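Local coordinates for avidin-related protein 4/5 (PDB 1Y52) that binds biotin at one end of an eight-stranded beta barrel, as avidin does, and assembles into a tetramer of such barrels, at residues 16-21 with 31-36; 89-94 with 116-121; 71-76 with 95-100. The protein carries 1 engineered substitution. All coordinates share one frame; numbering follows the deposited sequence. Where two conformers were deposited one is given.

The three contacts are antiparallel strand pairings in one closed barrel, and each touches the same biotin. Contact 1 comes first along the chain, joining strands 17-20 and 28-34. Contacts 2 and 3 interleave: strand 89-98 lies between 111-120 and 74-83, contact 2 taking its first half against 111-120 and contact 3 its second half against 74-83, their centres about 20 Å apart on opposite sides of the chain's centre. Centre to centre, contact 1 lies about 12 Å from contact 2, with M18 and Y33 packing on F118, and about 15 Å from contact 3, which it does not touch. Ligand groups thus come from separate parts of the barrel wall, and contacts 2 and 3 meet neighbouring subunits.

Contact 1 of 3, residues 16-21 with 31-36. With BTN (biotin), chain E.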
loop_
_atom_site.group_PDB
_atom_site.type_symbol
_atom_site.label_atom_id
_atom_site.label_comp_id
_atom_site.label_asym_id
_atom_site.label_seq_id
_atom_site.Cartn_x
_atom_site.Cartn_y
_atom_site.Cartn_z
ATOM N N SER A 16 -19.962 1.700 6.091
ATOM C CA SER A 16 -19.502 2.156 7.379
ATOM C C SER A 16 -19.949 3.590 7.645
ATOM O O SER A 16 -20.110 4.376 6.721
ATOM C CB SER A 16 -17.978 2.071 7.473
ATOM O OG SER A 16 -17.583 0.738 7.264
ATOM N N ILE A 17 -20.133 3.899 8.920
ATOM C CA ILE A 17 -20.577 5.204 9.361
ATOM C C ILE A 17 -19.546 5.806 10.270
ATOM O O ILE A 17 -19.051 5.148 11.175
ATOM C CB ILE A 17 -21.936 5.074 10.150
ATOM C CG1 ILE A 17 -23.034 4.544 9.220
ATOM C CG2 ILE A 17 -22.306 6.400 10.753
ATOM C CD1 ILE A 17 -24.176 3.871 9.953
ATOM N N MET A 18 -19.232 7.076 10.045
ATOM C CA MET A 18 -18.259 7.784 10.833
ATOM C C MET A 18 -18.808 9.151 11.245
ATOM O O MET A 18 -19.426 9.847 10.441
ATOM C CB MET A 18 -17.001 7.948 9.975
ATOM C CG MET A 18 -16.155 9.098 10.262
ATOM S SD MET A 18 -14.555 8.954 9.437
ATOM C CE MET A 18 -14.897 9.985 7.950
ATOM N N THR A 19 -18.553 9.526 12.484
ATOM C CA THR A 19 -18.878 10.863 12.978
ATOM C C THR A 19 -17.610 11.576 13.385
ATOM O O THR A 19 -16.823 11.032 14.153
ATOM C CB THR A 19 -19.816 10.750 14.192
ATOM O OG1 THR A 19 -21.062 10.192 13.765
ATOM C CG2 THR A 19 -20.181 12.138 14.719
ATOM N N ILE A 20 -17.405 12.780 12.871
ATOM C CA ILE A 20 -16.290 13.624 13.297
ATOM C C ILE A 20 -16.831 14.851 14.055
ATOM O O ILE A 20 -17.763 15.516 13.614
ATOM C CB ILE A 20 -15.412 13.976 12.087
ATOM C CG1 ILE A 20 -14.669 12.697 11.639
ATOM C CG2 ILE A 20 -14.402 15.106 12.425
ATOM C CD1 ILE A 20 -14.100 12.762 10.282
ATOM N N ARG A 21 -16.270 15.077 15.233
ATOM C CA ARG A 21 -16.726 16.144 16.124
ATOM C C ARG A 21 -15.969 17.420 15.753
ATOM O O ARG A 21 -15.464 17.543 14.630
ATOM C CB ARG A 21 -16.510 15.757 17.581
ATOM C CG ARG A 21 -17.141 14.442 18.021
ATOM C CD ARG A 21 -17.051 14.245 19.531
ATOM N NE ARG A 21 -17.649 12.999 19.997
ATOM C CZ ARG A 21 -16.983 11.875 20.256
ATOM N NH1 ARG A 21 -15.665 11.803 20.073
ATOM N NH2 ARG A 21 -17.644 10.804 20.684
ATOM N N GLY A 31 -13.649 11.437 16.988
ATOM C CA GLY A 31 -14.857 10.906 16.403
ATOM C C GLY A 31 -15.103 9.474 16.771
ATOM O O GLY A 31 -14.470 8.900 17.669
ATOM N N THR A 32 -16.086 8.908 16.085
ATOM C CA THR A 32 -16.430 7.512 16.211
ATOM C C THR A 32 -16.625 6.904 14.835
ATOM O O THR A 32 -16.921 7.598 13.860
ATOM C CB THR A 32 -17.730 7.328 17.028
ATOM O OG1 THR A 32 -18.821 7.963 16.347
ATOM C CG2 THR A 32 -17.623 8.013 18.374
ATOM N N TYR A 33 -16.480 5.593 14.781
ATOM C CA TYR A 33 -16.511 4.831 13.538
ATOM C C TYR A 33 -17.240 3.511 13.797
ATOM O O TYR A 33 -16.849 2.762 14.684
ATOM C CB TYR A 33 -15.056 4.552 13.092
ATOM C CG TYR A 33 -14.907 4.277 11.599
ATOM C CD1 TYR A 33 -15.269 3.040 11.059
ATOM C CD2 TYR A 33 -14.383 5.242 10.749
ATOM C CE1 TYR A 33 -15.139 2.784 9.697
ATOM C CE2 TYR A 33 -14.235 4.986 9.388
ATOM C CZ TYR A 33 -14.614 3.768 8.876
ATOM O OH TYR A 33 -14.466 3.507 7.547
ATOM N N LEU A 34 -18.305 3.248 13.043
ATOM C CA LEU A 34 -19.019 1.970 13.061
ATOM C C LEU A 34 -18.799 1.284 11.731
ATOM O O LEU A 34 -19.376 1.664 10.701
ATOM C CB LEU A 34 -20.529 2.155 13.315
ATOM C CG LEU A 34 -21.210 0.810 13.558
ATOM C CD1 LEU A 34 -20.842 0.255 14.928
ATOM C CD2 LEU A 34 -22.706 1.064 13.451
ATOM N N THR A 35 -17.883 0.322 11.717
ATOM C CA THR A 35 -17.597 -0.368 10.480
ATOM C C THR A 35 -18.719 -1.338 10.105
ATOM O O THR A 35 -19.304 -1.993 10.972
ATOM C CB THR A 35 -16.235 -1.065 10.541
ATOM O OG1 THR A 35 -16.003 -1.726 9.293
ATOM C CG2 THR A 35 -16.148 -2.147 11.611
ATOM N N ALA A 36 -19.018 -1.436 8.817
ATOM C CA ALA A 36 -20.017 -2.384 8.302
ATOM C C ALA A 36 -19.421 -3.794 8.131
ATOM O O ALA A 36 -20.151 -4.787 7.989
ATOM C CB ALA A 36 -20.544 -1.878 6.952
HETATM C C11 BTN E . -11.197 -5.641 12.432
HETATM O O11 BTN E . -11.641 -6.380 11.330
HETATM O O12 BTN E . -10.552 -6.248 13.409
HETATM C C10 BTN E . -11.375 -4.161 12.577
HETATM C C9 BTN E . -12.313 -3.556 11.561
HETATM C C8 BTN E . -11.622 -3.227 10.234
HETATM C C7 BTN E . -12.599 -2.548 9.271
HETATM C C2 BTN E . -11.893 -2.027 8.006
HETATM S S1 BTN E . -10.943 -0.628 8.240
HETATM C C6 BTN E . -10.775 -0.456 6.441
HETATM C C5 BTN E . -12.133 -0.842 5.848
HETATM N N1 BTN E . -12.964 0.338 5.701
HETATM C C3 BTN E . -14.027 0.174 6.543
HETATM O O3 BTN E . -15.045 1.079 6.653
HETATM N N2 BTN E . -14.004 -0.963 7.235
HETATM C C4 BTN E . -12.834 -1.738 6.853
HETATM O O HOH W 1 -19.941 6.762 13.994
HETATM O O HOH W 2 -14.446 9.136 20.456
#
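M18 and Y33 face the barrel interior as a non-hydrogen-bonded pair, the methionine crossing the tyrosine aslant. M18 CB rests 3.8 Å from Y33 CD2; CG anti to the backbone N (chi1 152°) and an extended chi2 carry SD to 5.0 Å from the Y33 ring centroid, well off the ring normal, an oblique Met-aromatic contact. At the other end of the ring Y33 OH gives its hydrogen to biotin O3 at 2.7 Å, with O3 lying at the ring edge and in its plane. S16 OG reaches the same ureido oxygen at 2.6 Å. That hydroxyl, placed beside its own backbone N (chi1 -59°), also accepts a nearly straight bond from A36 N; the A36 N-H helps to hold the oxygen while its own hydrogen goes to the ligand. T35 OG1 takes the N-H of biotin N2 at 3.0 Å, almost perfectly straight, and is itself bonded to V37 O. The other face of the sheet carries T19 and T32, which run alongside each other in the same direction, CB of T19 3.7 Å from OG1 of T32; water 1 bonds that OG1. Backbone bonds pair I17 with L34 and T19 with T32. This is a beta hairpin of the avidin barrel whose open end forms the ureido-binding corner of the biotin site, with N12 also bonded to the ligand.

Contact 2 of 3, residues 89-94 with 116-121; sequences EVLKTM and NNFTRL. With NAG (2-acetamido-2-deoxy-beta-D-glucopyranose), chain D; BTN (biotin), chain E.
N116 O is gripped twice by T93. The backbone N of T93 approaches almost in line with the carbonyl at 3.0 Å, while T93 OG1 comes in from well off that line, donating at 2.8 Å. The hydroxyl gets there because OG1 sits between the backbone N and the carbonyl carbon (chi1 72°). It also meets the edge of the F118 ring, in the ring plane, 3.6 Å from CE2. The side chain of the same N116 serves the ligand: biotin N1 donates to OD1 at 2.8 Å, nearly straight, while N116 ND2 is bonded to N13 OD1. Beside it F118 crosses L91 obliquely, the CB atoms of the two residues 3.8 Å apart, and both pack on M18 inside the barrel. N117 points to the other face, where its ND2 is covalently bonded to C1 of an N-acetylglucosamine, an N-glycosylation site. K92 lies on that outer face too and packs on D107 and Y115 of neighbouring subunits. At the end of the pairing where E89 and R120 lie, water 3 bridges E89 O and R120 N. R120 has two conformers; in one of them NE meets E89 OE1 at 2.8 Å in a salt bridge, which is therefore less certain. There OE1 lies in the guanidinium plane but is approached from above the carboxylate plane. The chemistry is thus divided by face, with an asparagine oxygen that accepts the ureido N1-H of biotin inside the barrel and a glycosylated asparagine outside.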
loop_
_atom_site.group_PDB
_atom_site.type_symbol
_atom_site.label_atom_id
_atom_site.label_comp_id
_atom_site.label_asym_id
_atom_site.label_seq_id
_atom_site.Cartn_x
_atom_site.Cartn_y
_atom_site.Cartn_z
ATOM N N GLU A 89 -19.328 17.513 -1.139
ATOM C CA GLU A 89 -18.056 17.052 -0.599
ATOM C C GLU A 89 -17.887 15.535 -0.729
ATOM O O GLU A 89 -18.842 14.761 -0.569
ATOM C CB GLU A 89 -17.939 17.447 0.866
ATOM C CG GLU A 89 -17.830 18.950 1.085
ATOM C CD GLU A 89 -18.386 19.375 2.422
ATOM O OE1 GLU A 89 -19.589 19.088 2.683
ATOM O OE2 GLU A 89 -17.639 19.980 3.209
ATOM N N VAL A 90 -16.659 15.117 -1.025
ATOM C CA VAL A 90 -16.313 13.704 -1.094
ATOM C C VAL A 90 -14.990 13.569 -0.351
ATOM O O VAL A 90 -14.093 14.402 -0.549
ATOM C CB VAL A 90 -16.085 13.228 -2.549
ATOM C CG1 VAL A 90 -15.759 11.741 -2.579
ATOM C CG2 VAL A 90 -17.295 13.509 -3.423
ATOM N N LEU A 91 -14.865 12.553 0.490
ATOM C CA LEU A 91 -13.563 12.216 1.044
ATOM C C LEU A 91 -13.014 11.053 0.232
ATOM O O LEU A 91 -13.651 10.025 0.150
ATOM C CB LEU A 91 -13.621 11.818 2.521
ATOM C CG LEU A 91 -14.319 12.759 3.492
ATOM C CD1 LEU A 91 -14.239 12.197 4.881
ATOM C CD2 LEU A 91 -13.781 14.160 3.412
ATOM N N LYS A 92 -11.837 11.228 -0.368
ATOM C CA LYS A 92 -11.161 10.146 -1.060
ATOM C C LYS A 92 -10.036 9.703 -0.138
ATOM O O LYS A 92 -9.189 10.517 0.213
ATOM C CB LYS A 92 -10.578 10.617 -2.372
ATOM C CG LYS A 92 -11.620 11.081 -3.397
ATOM C CD LYS A 92 -12.405 9.926 -3.975
ATOM C CE LYS A 92 -11.771 9.381 -5.266
ATOM N NZ LYS A 92 -12.355 8.075 -5.623
ATOM N N THR A 93 -10.066 8.446 0.277
ATOM C CA THR A 93 -9.085 7.940 1.232
ATOM C C THR A 93 -8.480 6.608 0.832
ATOM O O THR A 93 -9.078 5.798 0.086
ATOM C CB THR A 93 -9.696 7.727 2.675
ATOM O OG1 THR A 93 -10.578 6.586 2.695
ATOM C CG2 THR A 93 -10.503 8.893 3.143
ATOM N N MET A 94 -7.311 6.359 1.402
ATOM C CA MET A 94 -6.735 5.050 1.480
ATOM C C MET A 94 -6.397 4.723 2.920
ATOM O O MET A 94 -6.248 5.610 3.764
ATOM C CB MET A 94 -5.502 4.976 0.571
ATOM C CG MET A 94 -5.896 5.182 -0.877
ATOM S SD MET A 94 -4.666 4.637 -2.069
ATOM C CE MET A 94 -4.769 2.827 -1.940
ATOM N N ASN A 116 -11.336 3.896 0.472
ATOM C CA ASN A 116 -12.776 4.181 0.729
ATOM C C ASN A 116 -13.106 5.568 0.263
ATOM O O ASN A 116 -12.318 6.504 0.476
ATOM C CB ASN A 116 -13.101 4.100 2.235
ATOM C CG ASN A 116 -13.311 2.689 2.762
ATOM O OD1 ASN A 116 -12.675 2.301 3.774
ATOM N ND2 ASN A 116 -14.259 1.934 2.165
ATOM N N ASN A 117 -14.292 5.746 -0.320
ATOM C CA ASN A 117 -14.825 7.068 -0.569
ATOM C C ASN A 117 -15.971 7.330 0.408
ATOM O O ASN A 117 -16.760 6.433 0.663
ATOM C CB ASN A 117 -15.246 7.322 -2.040
ATOM C CG ASN A 117 -16.297 6.369 -2.567
ATOM O OD1 ASN A 117 -16.086 5.141 -2.623
ATOM N ND2 ASN A 117 -17.460 6.942 -3.004
ATOM N N PHE A 118 -15.996 8.524 0.985
ATOM C CA PHE A 118 -17.041 8.897 1.954
ATOM C C PHE A 118 -17.844 10.065 1.389
ATOM O O PHE A 118 -17.304 10.947 0.753
ATOM C CB PHE A 118 -16.475 9.368 3.297
ATOM C CG PHE A 118 -15.713 8.317 4.085
ATOM C CD1 PHE A 118 -16.256 7.781 5.250
ATOM C CD2 PHE A 118 -14.413 7.956 3.731
ATOM C CE1 PHE A 118 -15.580 6.818 5.994
ATOM C CE2 PHE A 118 -13.711 7.006 4.501
ATOM C CZ PHE A 118 -14.291 6.470 5.654
ATOM N N THR A 119 -19.145 10.054 1.661
ATOM C CA THR A 119 -19.988 11.232 1.435
ATOM C C THR A 119 -20.762 11.530 2.707
ATOM O O THR A 119 -20.873 10.700 3.594
ATOM C CB THR A 119 -20.971 11.011 0.275
ATOM O OG1 THR A 119 -21.657 9.780 0.461
ATOM C CG2 THR A 119 -20.240 10.854 -1.055
ATOM N N ARG A 120 -21.289 12.749 2.788
ATOM C CA ARG A 120 -21.966 13.214 4.000
ATOM C C ARG A 120 -23.295 12.510 4.158
ATOM O O ARG A 120 -23.955 12.209 3.175
ATOM C CB ARG A 120 -22.207 14.728 3.946
ATOM C CG ARG A 120 -21.081 15.542 4.497
ATOM C CD ARG A 120 -21.447 16.993 4.740
ATOM N NE ARG A 120 -20.289 17.816 5.038
ATOM C CZ ARG A 120 -19.597 17.766 6.166
ATOM N NH1 ARG A 120 -18.552 18.561 6.324
ATOM N NH2 ARG A 120 -19.937 16.940 7.143
ATOM N N LEU A 121 -23.672 12.223 5.395
ATOM C CA LEU A 121 -24.943 11.556 5.653
ATOM C C LEU A 121 -26.068 12.607 5.522
ATOM O O LEU A 121 -27.092 12.371 4.826
ATOM C CB LEU A 121 -24.907 10.860 7.018
ATOM C CG LEU A 121 -25.821 9.661 7.282
ATOM C CD1 LEU A 121 -26.050 8.828 6.027
ATOM C CD2 LEU A 121 -25.234 8.802 8.410
HETATM C C1 NAG D . -18.252 6.117 -3.912
HETATM C C2 NAG D . -19.698 6.507 -3.603
HETATM C C3 NAG D . -20.681 5.938 -4.633
HETATM C C4 NAG D . -20.195 6.201 -6.058
HETATM C C5 NAG D . -18.738 5.757 -6.205
HETATM C C6 NAG D . -18.169 6.037 -7.589
HETATM C C7 NAG D . -20.160 6.951 -1.271
HETATM C C8 NAG D . -20.694 6.490 0.043
HETATM N N2 NAG D . -20.053 6.066 -2.257
HETATM O O3 NAG D . -21.944 6.534 -4.445
HETATM O O4 NAG D . -21.003 5.501 -6.978
HETATM O O5 NAG D . -17.963 6.455 -5.255
HETATM O O6 NAG D . -18.164 7.430 -7.814
HETATM O O7 NAG D . -19.838 8.121 -1.414
HETATM C C11 BTN E . -11.197 -5.641 12.432
HETATM O O11 BTN E . -11.641 -6.380 11.330
HETATM O O12 BTN E . -10.552 -6.248 13.409
HETATM C C10 BTN E . -11.375 -4.161 12.577
HETATM C C9 BTN E . -12.313 -3.556 11.561
HETATM C C8 BTN E . -11.622 -3.227 10.234
HETATM C C7 BTN E . -12.599 -2.548 9.271
HETATM C C2 BTN E . -11.893 -2.027 8.006
HETATM S S1 BTN E . -10.943 -0.628 8.240
HETATM C C6 BTN E . -10.775 -0.456 6.441
HETATM C C5 BTN E . -12.133 -0.842 5.848
HETATM N N1 BTN E . -12.964 0.338 5.701
HETATM C C3 BTN E . -14.027 0.174 6.543
HETATM O O3 BTN E . -15.045 1.079 6.653
HETATM N N2 BTN E . -14.004 -0.963 7.235
HETATM C C4 BTN E . -12.834 -1.738 6.853
HETATM O O HOH W 3 -21.246 14.657 0.568
#

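Contact 3 of 3, residues 71-76 with 95-100; sequences SESTTV and WLLRSS. With BTN (biotin), chain E.
T75 and L97 form the tight inner part of this contact, a non-hydrogen-bonded pair whose side chains meet at a slant against biotin. L97 CD1 comes within 3.3 Å of T75 OG1, a close methyl-to-oxygen approach. The same hydroxyl lies 3.4 Å from the thioether S1 of biotin and is hydrogen-bonded to W68 NE1, which helps to hold it. W95, two residues before L97, lays one face of its indole against the ligand, so that C6 of biotin stands over the ring centre, 3.2 Å from CE2. CG of W95 sits between its backbone N and carbonyl carbon (chi1 54°), which turns the ring toward the ligand, and W108 of a neighbouring subunit packs on W95 and L97. On the opposite face V76 CG2 touches L96 CB, and the polar ends of T74 and R98 reach outward to T61 of another subunit and to D107 of the same chain. Paired backbone bonds join T74 with R98 and V76 with L96.

Before T74 and after R98 the strands give way to loops, and the contact slackens. Water 4 enters here, donating to S73 OG at 2.8 Å and accepting from S100 N at 2.9 Å in place of a direct bond. On the solvent side little remains but E72 CB against S100 CB, 3.6 Å apart, with the E72 carboxylate turned away. Beyond, S71 OG accepts a long bond from S73 N, an ST turn, and donates to carboxylate O12 of biotin at 2.8 Å. The whole is the mouth of a beta hairpin in the avidin barrel, lining the biotin site from thioether ring to valerate carboxylate and meeting other subunits of the tetramer.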
loop_
_atom_site.group_PDB
_atom_site.type_symbol
_atom_site.label_atom_id
_atom_site.label_comp_id
_atom_site.label_asym_id
_atom_site.label_seq_id
_atom_site.Cartn_x
_atom_site.Cartn_y
_atom_site.Cartn_z
ATOM N N SER A 71 -11.169 -5.660 18.620
ATOM C CA SER A 71 -10.057 -6.474 18.177
ATOM C C SER A 71 -8.734 -5.803 18.534
ATOM O O SER A 71 -8.711 -4.672 18.993
ATOM C CB SER A 71 -10.179 -6.725 16.680
ATOM O OG SER A 71 -9.653 -5.654 15.954
ATOM N N GLU A 72 -7.632 -6.519 18.356
ATOM C CA GLU A 72 -6.305 -5.970 18.658
ATOM C C GLU A 72 -5.708 -5.178 17.480
ATOM O O GLU A 72 -4.589 -4.653 17.581
ATOM C CB GLU A 72 -5.367 -7.079 19.100
ATOM C CG GLU A 72 -5.674 -7.628 20.507
ATOM C CD GLU A 72 -5.833 -6.545 21.568
ATOM O OE1 GLU A 72 -4.956 -5.656 21.704
ATOM O OE2 GLU A 72 -6.889 -6.546 22.257
ATOM N N SER A 73 -6.491 -5.034 16.421
ATOM C CA SER A 73 -6.123 -4.266 15.228
ATOM C C SER A 73 -6.262 -2.756 15.344
ATOM O O SER A 73 -6.984 -2.237 16.195
ATOM C CB SER A 73 -6.999 -4.760 14.063
ATOM O OG SER A 73 -6.803 -6.160 13.891
ATOM N N THR A 74 -5.563 -2.031 14.465
ATOM C CA THR A 74 -5.705 -0.596 14.295
ATOM C C THR A 74 -5.781 -0.281 12.797
ATOM O O THR A 74 -5.118 -0.931 12.017
ATOM C CB THR A 74 -4.456 0.121 14.875
ATOM O OG1 THR A 74 -4.386 -0.094 16.300
ATOM C CG2 THR A 74 -4.545 1.595 14.717
ATOM N N THR A 75 -6.584 0.692 12.409
ATOM C CA THR A 75 -6.574 1.198 11.036
ATOM C C THR A 75 -6.215 2.653 10.995
ATOM O O THR A 75 -6.623 3.444 11.854
ATOM C CB THR A 75 -7.955 1.005 10.341
ATOM O OG1 THR A 75 -8.259 -0.380 10.272
ATOM C CG2 THR A 75 -7.895 1.464 8.857
ATOM N N VAL A 76 -5.423 3.036 9.996
ATOM C CA VAL A 76 -5.241 4.420 9.702
ATOM C C VAL A 76 -5.786 4.745 8.311
ATOM O O VAL A 76 -5.665 3.944 7.390
ATOM C CB VAL A 76 -3.767 4.902 9.800
ATOM C CG1 VAL A 76 -3.299 4.873 11.265
ATOM C CG2 VAL A 76 -2.834 4.086 8.924
ATOM N N TRP A 95 -6.321 3.447 3.196
ATOM C CA TRP A 95 -6.114 2.963 4.532
ATOM C C TRP A 95 -5.122 1.829 4.617
ATOM O O TRP A 95 -4.886 1.098 3.646
ATOM C CB TRP A 95 -7.453 2.571 5.168
ATOM C CG TRP A 95 -8.326 1.586 4.430
ATOM C CD1 TRP A 95 -9.438 1.893 3.697
ATOM C CD2 TRP A 95 -8.191 0.165 4.366
ATOM N NE1 TRP A 95 -9.998 0.755 3.198
ATOM C CE2 TRP A 95 -9.256 -0.322 3.578
ATOM C CE3 TRP A 95 -7.289 -0.762 4.902
ATOM C CZ2 TRP A 95 -9.432 -1.684 3.306
ATOM C CZ3 TRP A 95 -7.470 -2.109 4.640
ATOM C CH2 TRP A 95 -8.533 -2.558 3.854
ATOM N N LEU A 96 -4.539 1.704 5.815
ATOM C CA LEU A 96 -3.762 0.552 6.251
ATOM C C LEU A 96 -4.389 -0.006 7.515
ATOM O O LEU A 96 -4.642 0.716 8.472
ATOM C CB LEU A 96 -2.303 0.925 6.538
ATOM C CG LEU A 96 -1.471 1.432 5.374
ATOM C CD1 LEU A 96 -0.118 1.952 5.895
ATOM C CD2 LEU A 96 -1.258 0.394 4.322
ATOM N N LEU A 97 -4.652 -1.295 7.494
ATOM C CA LEU A 97 -5.208 -2.027 8.626
ATOM C C LEU A 97 -4.139 -2.968 9.156
ATOM O O LEU A 97 -3.711 -3.925 8.482
ATOM C CB LEU A 97 -6.440 -2.800 8.171
ATOM C CG LEU A 97 -6.992 -3.928 9.036
ATOM C CD1 LEU A 97 -7.256 -3.498 10.443
ATOM C CD2 LEU A 97 -8.255 -4.533 8.371
ATOM N N ARG A 98 -3.705 -2.666 10.373
ATOM C CA ARG A 98 -2.667 -3.420 11.055
ATOM C C ARG A 98 -3.272 -4.444 12.003
ATOM O O ARG A 98 -3.992 -4.069 12.931
ATOM C CB ARG A 98 -1.779 -2.459 11.851
ATOM C CG ARG A 98 -0.770 -3.166 12.778
ATOM C CD ARG A 98 0.346 -3.785 12.016
ATOM N NE ARG A 98 1.092 -4.834 12.747
ATOM C CZ ARG A 98 2.345 -5.173 12.483
ATOM N NH1 ARG A 98 3.044 -4.540 11.549
ATOM N NH2 ARG A 98 2.903 -6.172 13.164
ATOM N N SER A 99 -2.975 -5.710 11.771
ATOM C CA SER A 99 -3.295 -6.801 12.682
ATOM C C SER A 99 -2.194 -6.995 13.723
ATOM O O SER A 99 -1.019 -6.732 13.480
ATOM C CB SER A 99 -3.482 -8.105 11.922
ATOM O OG SER A 99 -4.573 -8.025 11.022
ATOM N N SER A 100 -2.608 -7.485 14.888
ATOM C CA SER A 100 -1.683 -7.917 15.923
ATOM C C SER A 100 -1.136 -9.315 15.594
ATOM O O SER A 100 -1.893 -10.262 15.362
ATOM C CB SER A 100 -2.408 -7.962 17.261
ATOM O OG SER A 100 -1.501 -8.433 18.253
HETATM C C11 BTN E . -11.197 -5.641 12.432
HETATM O O11 BTN E . -11.641 -6.380 11.330
HETATM O O12 BTN E . -10.552 -6.248 13.409
HETATM C C10 BTN E . -11.375 -4.161 12.577
HETATM C C9 BTN E . -12.313 -3.556 11.561
HETATM C C8 BTN E . -11.622 -3.227 10.234
HETATM C C7 BTN E . -12.599 -2.548 9.271
HETATM C C2 BTN E . -11.893 -2.027 8.006
HETATM S S1 BTN E . -10.943 -0.628 8.240
HETATM C C6 BTN E . -10.775 -0.456 6.441
HETATM C C5 BTN E . -12.133 -0.842 5.848
HETATM N N1 BTN E . -12.964 0.338 5.701
HETATM C C3 BTN E . -14.027 0.174 6.543
HETATM O O3 BTN E . -15.045 1.079 6.653
HETATM N N2 BTN E . -14.004 -0.963 7.235
HETATM C C4 BTN E . -12.834 -1.738 6.853
HETATM O O HOH W 4 -5.375 -8.062 15.339
#